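Local coordinates for protection of telomeres protein 1 (Schizosaccharomyces pombe, PDB 7CUI) that binds single-stranded telomeric DNA, shields the 3' overhang at chromosome ends, and regulates telomerase and telomere length, at residues A27-H39 / L84-V96. Sequence-based numbering, arbitrary orientation.
Sequences ASLKLTTISTILH and LLVRDVSNVTLPV
I34, on the first turn of the short helix 34-38, lays its branched side chain against the turn end of the hairpin formed by strands 77-87 and 93-99. Its CG1 leaves anti to the carbonyl carbon (chi1 -65°) and, with the chain then extended (chi2 169°), CD1 ends beside D88 CB and V86 CG2, 4.2 Å from the latter. The other branch, CG2, lies against V92 CG2 just before the second strand (3.8 Å) and against L94 CB on it. One helical turn later L38 extends the apolar seam, its CD2 reaching L94 CD1 at 4.0 Å, and W191 of strand 190-198 packs against both leucines.

The curled sheet around the hairpin is consistent with an OB fold in this C-terminal part of the protein, with helix 34-38 packed on it; T93 OG1 hydrogen-bonds to an aromatic side chain of another protein's chain, and L38 packs on an aromatic side chain there.

Polar contacts gather at the N-terminal end of the helix. In the type I turn D88-N91, D88 OD1 accepts from S90 N through its anti lone pair (3.2 Å), forming an Asx turn. The D88 side chain crosses that of T33 at about a right angle, with OD1 3.6 Å from T33 CB. D88 OD2 lies 3.6 Å from I34 N, where its negative charge probably suits the start of the helix. With only an alanine here in place of D88, S90 N is likely to lose its acceptor, and a gap would probably open beside T33. S90 OG takes a weak, bent hydrogen bond from S35 N (3.4 Å, 141°). At the N-cap position, T33 OG1 and T36 OG1 share a hydrogen bond of 3.0 Å.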
loop_
_atom_site.group_PDB
_atom_site.type_symbol
_atom_site.label_atom_id
_atom_site.label_comp_id
_atom_site.label_asym_id
_atom_site.label_seq_id
_atom_site.Cartn_x
_atom_site.Cartn_y
_atom_site.Cartn_z
ATOM N N ALA A 27 5.640 17.656 -5.173
ATOM C CA ALA A 27 4.255 17.757 -5.612
ATOM C C ALA A 27 3.547 18.917 -4.913
ATOM O O ALA A 27 3.908 19.298 -3.798
ATOM C CB ALA A 27 3.539 16.451 -5.370
ATOM N N SER A 28 2.508 19.442 -5.578
ATOM C CA SER A 28 1.772 20.615 -5.131
ATOM C C SER A 28 0.480 20.224 -4.411
ATOM O O SER A 28 -0.314 21.099 -4.068
ATOM C CB SER A 28 1.489 21.537 -6.292
ATOM O OG SER A 28 2.681 21.849 -7.000
ATOM N N LEU A 29 0.268 18.919 -4.189
ATOM C CA LEU A 29 -0.913 18.442 -3.479
ATOM C C LEU A 29 -0.807 18.839 -2.010
ATOM O O LEU A 29 0.281 18.809 -1.440
ATOM C CB LEU A 29 -1.023 16.916 -3.585
ATOM C CG LEU A 29 -0.695 16.285 -4.937
ATOM C CD1 LEU A 29 -0.689 14.768 -4.822
ATOM C CD2 LEU A 29 -1.671 16.746 -6.012
ATOM N N LYS A 30 -1.950 19.179 -1.401
ATOM C CA LYS A 30 -1.984 19.568 0.001
ATOM C C LYS A 30 -2.623 18.471 0.851
ATOM O O LYS A 30 -3.295 17.581 0.335
ATOM C CB LYS A 30 -2.665 20.929 0.184
ATOM C CG LYS A 30 -1.720 22.065 0.557
ATOM C CD LYS A 30 -2.424 23.355 0.937
ATOM C CE LYS A 30 -2.694 24.269 -0.241
ATOM N NZ LYS A 30 -1.451 24.880 -0.772
ATOM N N LEU A 31 -2.402 18.568 2.167
ATOM C CA LEU A 31 -2.735 17.532 3.131
ATOM C C LEU A 31 -4.230 17.558 3.453
ATOM O O LEU A 31 -4.754 18.579 3.901
ATOM C CB LEU A 31 -1.879 17.773 4.383
ATOM C CG LEU A 31 -2.087 16.814 5.557
ATOM C CD1 LEU A 31 -1.760 15.384 5.153
ATOM C CD2 LEU A 31 -1.238 17.229 6.751
ATOM N N THR A 32 -4.905 16.420 3.208
ATOM C CA THR A 32 -6.289 16.195 3.613
ATOM C C THR A 32 -6.361 14.953 4.504
ATOM O O THR A 32 -5.329 14.466 4.958
ATOM C CB THR A 32 -7.246 16.124 2.413
ATOM O OG1 THR A 32 -6.892 14.995 1.613
ATOM C CG2 THR A 32 -7.280 17.387 1.577
ATOM N N THR A 33 -7.578 14.447 4.764
ATOM C CA THR A 33 -7.756 13.305 5.652
ATOM C C THR A 33 -8.547 12.195 4.965
ATOM O O THR A 33 -9.220 12.429 3.964
ATOM C CB THR A 33 -8.499 13.669 6.945
ATOM O OG1 THR A 33 -9.843 13.996 6.587
ATOM C CG2 THR A 33 -7.850 14.789 7.730
ATOM N N ILE A 34 -8.476 10.993 5.553
ATOM C CA ILE A 34 -9.174 9.817 5.057
ATOM C C ILE A 34 -10.677 9.998 5.263
ATOM O O ILE A 34 -11.474 9.477 4.483
ATOM C CB ILE A 34 -8.630 8.529 5.714
ATOM C CG1 ILE A 34 -7.169 8.278 5.329
ATOM C CG2 ILE A 34 -9.504 7.327 5.382
ATOM C CD1 ILE A 34 -6.479 7.192 6.130
ATOM N N SER A 35 -11.052 10.751 6.307
ATOM C CA SER A 35 -12.451 11.044 6.572
ATOM C C SER A 35 -13.039 11.840 5.411
ATOM O O SER A 35 -14.138 11.536 4.956
ATOM C CB SER A 35 -12.625 11.755 7.886
ATOM O OG SER A 35 -13.970 11.656 8.333
ATOM N N THR A 36 -12.278 12.832 4.927
ATOM C CA THR A 36 -12.687 13.707 3.835
ATOM C C THR A 36 -12.845 12.905 2.544
ATOM O O THR A 36 -13.778 13.139 1.774
ATOM C CB THR A 36 -11.706 14.877 3.666
ATOM O OG1 THR A 36 -11.663 15.595 4.899
ATOM C CG2 THR A 36 -12.083 15.828 2.552
ATOM N N ILE A 37 -11.926 11.954 2.324
ATOM C CA ILE A 37 -11.897 11.145 1.116
ATOM C C ILE A 37 -13.160 10.290 1.033
ATOM O O ILE A 37 -13.730 10.146 -0.047
ATOM C CB ILE A 37 -10.601 10.306 1.045
ATOM C CG1 ILE A 37 -9.386 11.171 0.700
ATOM C CG2 ILE A 37 -10.738 9.124 0.091
ATOM C CD1 ILE A 37 -8.062 10.459 0.846
ATOM N N LEU A 38 -13.591 9.730 2.171
ATOM C CA LEU A 38 -14.715 8.803 2.196
ATOM C C LEU A 38 -16.034 9.550 2.411
ATOM O O LEU A 38 -17.074 9.112 1.923
ATOM C CB LEU A 38 -14.492 7.722 3.262
ATOM C CG LEU A 38 -13.225 6.868 3.130
ATOM C CD1 LEU A 38 -13.102 5.882 4.283
ATOM C CD2 LEU A 38 -13.173 6.128 1.801
ATOM N N HIS A 39 -15.987 10.673 3.145
ATOM C CA HIS A 39 -17.166 11.488 3.413
ATOM C C HIS A 39 -17.056 12.818 2.656
ATOM O O HIS A 39 -17.667 12.917 1.570
ATOM C CB HIS A 39 -17.355 11.724 4.923
ATOM C CG HIS A 39 -17.348 10.484 5.755
ATOM N ND1 HIS A 39 -18.458 9.673 5.885
ATOM C CD2 HIS A 39 -16.378 9.920 6.508
ATOM C CE1 HIS A 39 -18.171 8.658 6.677
ATOM N NE2 HIS A 39 -16.900 8.787 7.071
ATOM N N LEU A 84 -1.278 -1.756 1.914
ATOM C CA LEU A 84 -1.109 -1.305 3.284
ATOM C C LEU A 84 -2.426 -0.690 3.744
ATOM O O LEU A 84 -2.944 0.205 3.079
ATOM C CB LEU A 84 -0.011 -0.239 3.318
ATOM C CG LEU A 84 1.344 -0.630 2.737
ATOM C CD1 LEU A 84 2.338 0.509 2.917
ATOM C CD2 LEU A 84 1.865 -1.893 3.402
ATOM N N LEU A 85 -2.960 -1.177 4.871
ATOM C CA LEU A 85 -4.085 -0.507 5.502
ATOM C C LEU A 85 -3.546 0.646 6.343
ATOM O O LEU A 85 -2.862 0.422 7.338
ATOM C CB LEU A 85 -4.868 -1.501 6.366
ATOM C CG LEU A 85 -6.203 -0.983 6.906
ATOM C CD1 LEU A 85 -7.170 -0.673 5.773
ATOM C CD2 LEU A 85 -6.822 -1.976 7.875
ATOM N N VAL A 86 -3.854 1.879 5.936
ATOM C CA VAL A 86 -3.272 3.040 6.593
ATOM C C VAL A 86 -4.335 3.758 7.427
ATOM O O VAL A 86 -5.527 3.633 7.160
ATOM C CB VAL A 86 -2.571 3.981 5.592
ATOM C CG1 VAL A 86 -1.409 3.298 4.885
ATOM C CG2 VAL A 86 -3.539 4.589 4.588
ATOM N N ARG A 87 -3.883 4.505 8.446
ATOM C CA ARG A 87 -4.761 5.243 9.343
ATOM C C ARG A 87 -4.241 6.666 9.530
ATOM O O ARG A 87 -3.038 6.894 9.648
ATOM C CB ARG A 87 -4.949 4.492 10.666
ATOM C CG ARG A 87 -5.429 5.344 11.833
ATOM C CD ARG A 87 -6.361 4.611 12.782
ATOM N NE ARG A 87 -5.822 3.355 13.296
ATOM C CZ ARG A 87 -6.541 2.374 13.852
ATOM N NH1 ARG A 87 -7.855 2.486 13.995
ATOM N NH2 ARG A 87 -5.924 1.277 14.265
ATOM N N ASP A 88 -5.192 7.602 9.589
ATOM C CA ASP A 88 -4.999 9.041 9.539
ATOM C C ASP A 88 -5.379 9.617 10.903
ATOM O O ASP A 88 -5.897 8.899 11.758
ATOM C CB ASP A 88 -5.895 9.601 8.429
ATOM C CG ASP A 88 -5.731 11.070 8.098
ATOM O OD1 ASP A 88 -6.134 11.899 8.932
ATOM O OD2 ASP A 88 -5.229 11.374 6.992
ATOM N N VAL A 89 -5.126 10.918 11.083
ATOM C CA VAL A 89 -5.501 11.679 12.268
ATOM C C VAL A 89 -6.973 11.448 12.624
ATOM O O VAL A 89 -7.343 11.521 13.794
ATOM C CB VAL A 89 -5.197 13.181 12.072
ATOM C CG1 VAL A 89 -5.572 14.007 13.290
ATOM C CG2 VAL A 89 -3.736 13.417 11.709
ATOM N N SER A 90 -7.805 11.160 11.615
ATOM C CA SER A 90 -9.249 11.136 11.787
ATOM C C SER A 90 -9.789 9.742 12.125
ATOM O O SER A 90 -10.992 9.518 12.018
ATOM C CB SER A 90 -9.945 11.725 10.582
ATOM O OG SER A 90 -9.592 11.033 9.392
ATOM N N ASN A 91 -8.905 8.817 12.525
ATOM C CA ASN A 91 -9.279 7.511 13.059
ATOM C C ASN A 91 -10.070 6.676 12.052
ATOM O O ASN A 91 -10.916 5.876 12.448
ATOM C CB ASN A 91 -10.026 7.611 14.395
ATOM C CG ASN A 91 -9.112 7.458 15.590
ATOM O OD1 ASN A 91 -8.016 8.013 15.615
ATOM N ND2 ASN A 91 -9.548 6.695 16.580
ATOM N N VAL A 92 -9.782 6.849 10.756
ATOM C CA VAL A 92 -10.413 6.036 9.724
ATOM C C VAL A 92 -9.339 5.460 8.807
ATOM O O VAL A 92 -8.334 6.117 8.536
ATOM C CB VAL A 92 -11.488 6.810 8.935
ATOM C CG1 VAL A 92 -12.842 6.739 9.623
ATOM C CG2 VAL A 92 -11.088 8.254 8.674
ATOM N N THR A 93 -9.578 4.233 8.326
ATOM C CA THR A 93 -8.573 3.494 7.578
ATOM C C THR A 93 -8.851 3.550 6.078
ATOM O O THR A 93 -9.971 3.817 5.652
ATOM C CB THR A 93 -8.426 2.052 8.087
ATOM O OG1 THR A 93 -9.639 1.333 7.873
ATOM C CG2 THR A 93 -8.037 1.970 9.545
ATOM N N LEU A 94 -7.802 3.292 5.291
ATOM C CA LEU A 94 -7.881 3.230 3.843
ATOM C C LEU A 94 -6.910 2.152 3.358
ATOM O O LEU A 94 -5.770 2.104 3.822
ATOM C CB LEU A 94 -7.524 4.612 3.282
ATOM C CG LEU A 94 -7.838 4.840 1.804
ATOM C CD1 LEU A 94 -9.331 5.045 1.590
ATOM C CD2 LEU A 94 -7.059 6.030 1.267
ATOM N N PRO A 95 -7.341 1.228 2.461
ATOM C CA PRO A 95 -6.429 0.277 1.829
ATOM C C PRO A 95 -5.752 0.924 0.624
ATOM O O PRO A 95 -6.411 1.320 -0.334
ATOM C CB PRO A 95 -7.356 -0.876 1.420
ATOM C CG PRO A 95 -8.694 -0.209 1.154
ATOM C CD PRO A 95 -8.737 1.025 2.034
ATOM N N VAL A 96 -4.427 1.041 0.710
ATOM C CA VAL A 96 -3.604 1.675 -0.305
ATOM C C VAL A 96 -2.774 0.584 -0.984
ATOM O O VAL A 96 -1.985 -0.110 -0.339
ATOM C CB VAL A 96 -2.714 2.769 0.322
ATOM C CG1 VAL A 96 -1.758 3.386 -0.687
ATOM C CG2 VAL A 96 -3.530 3.845 1.028
#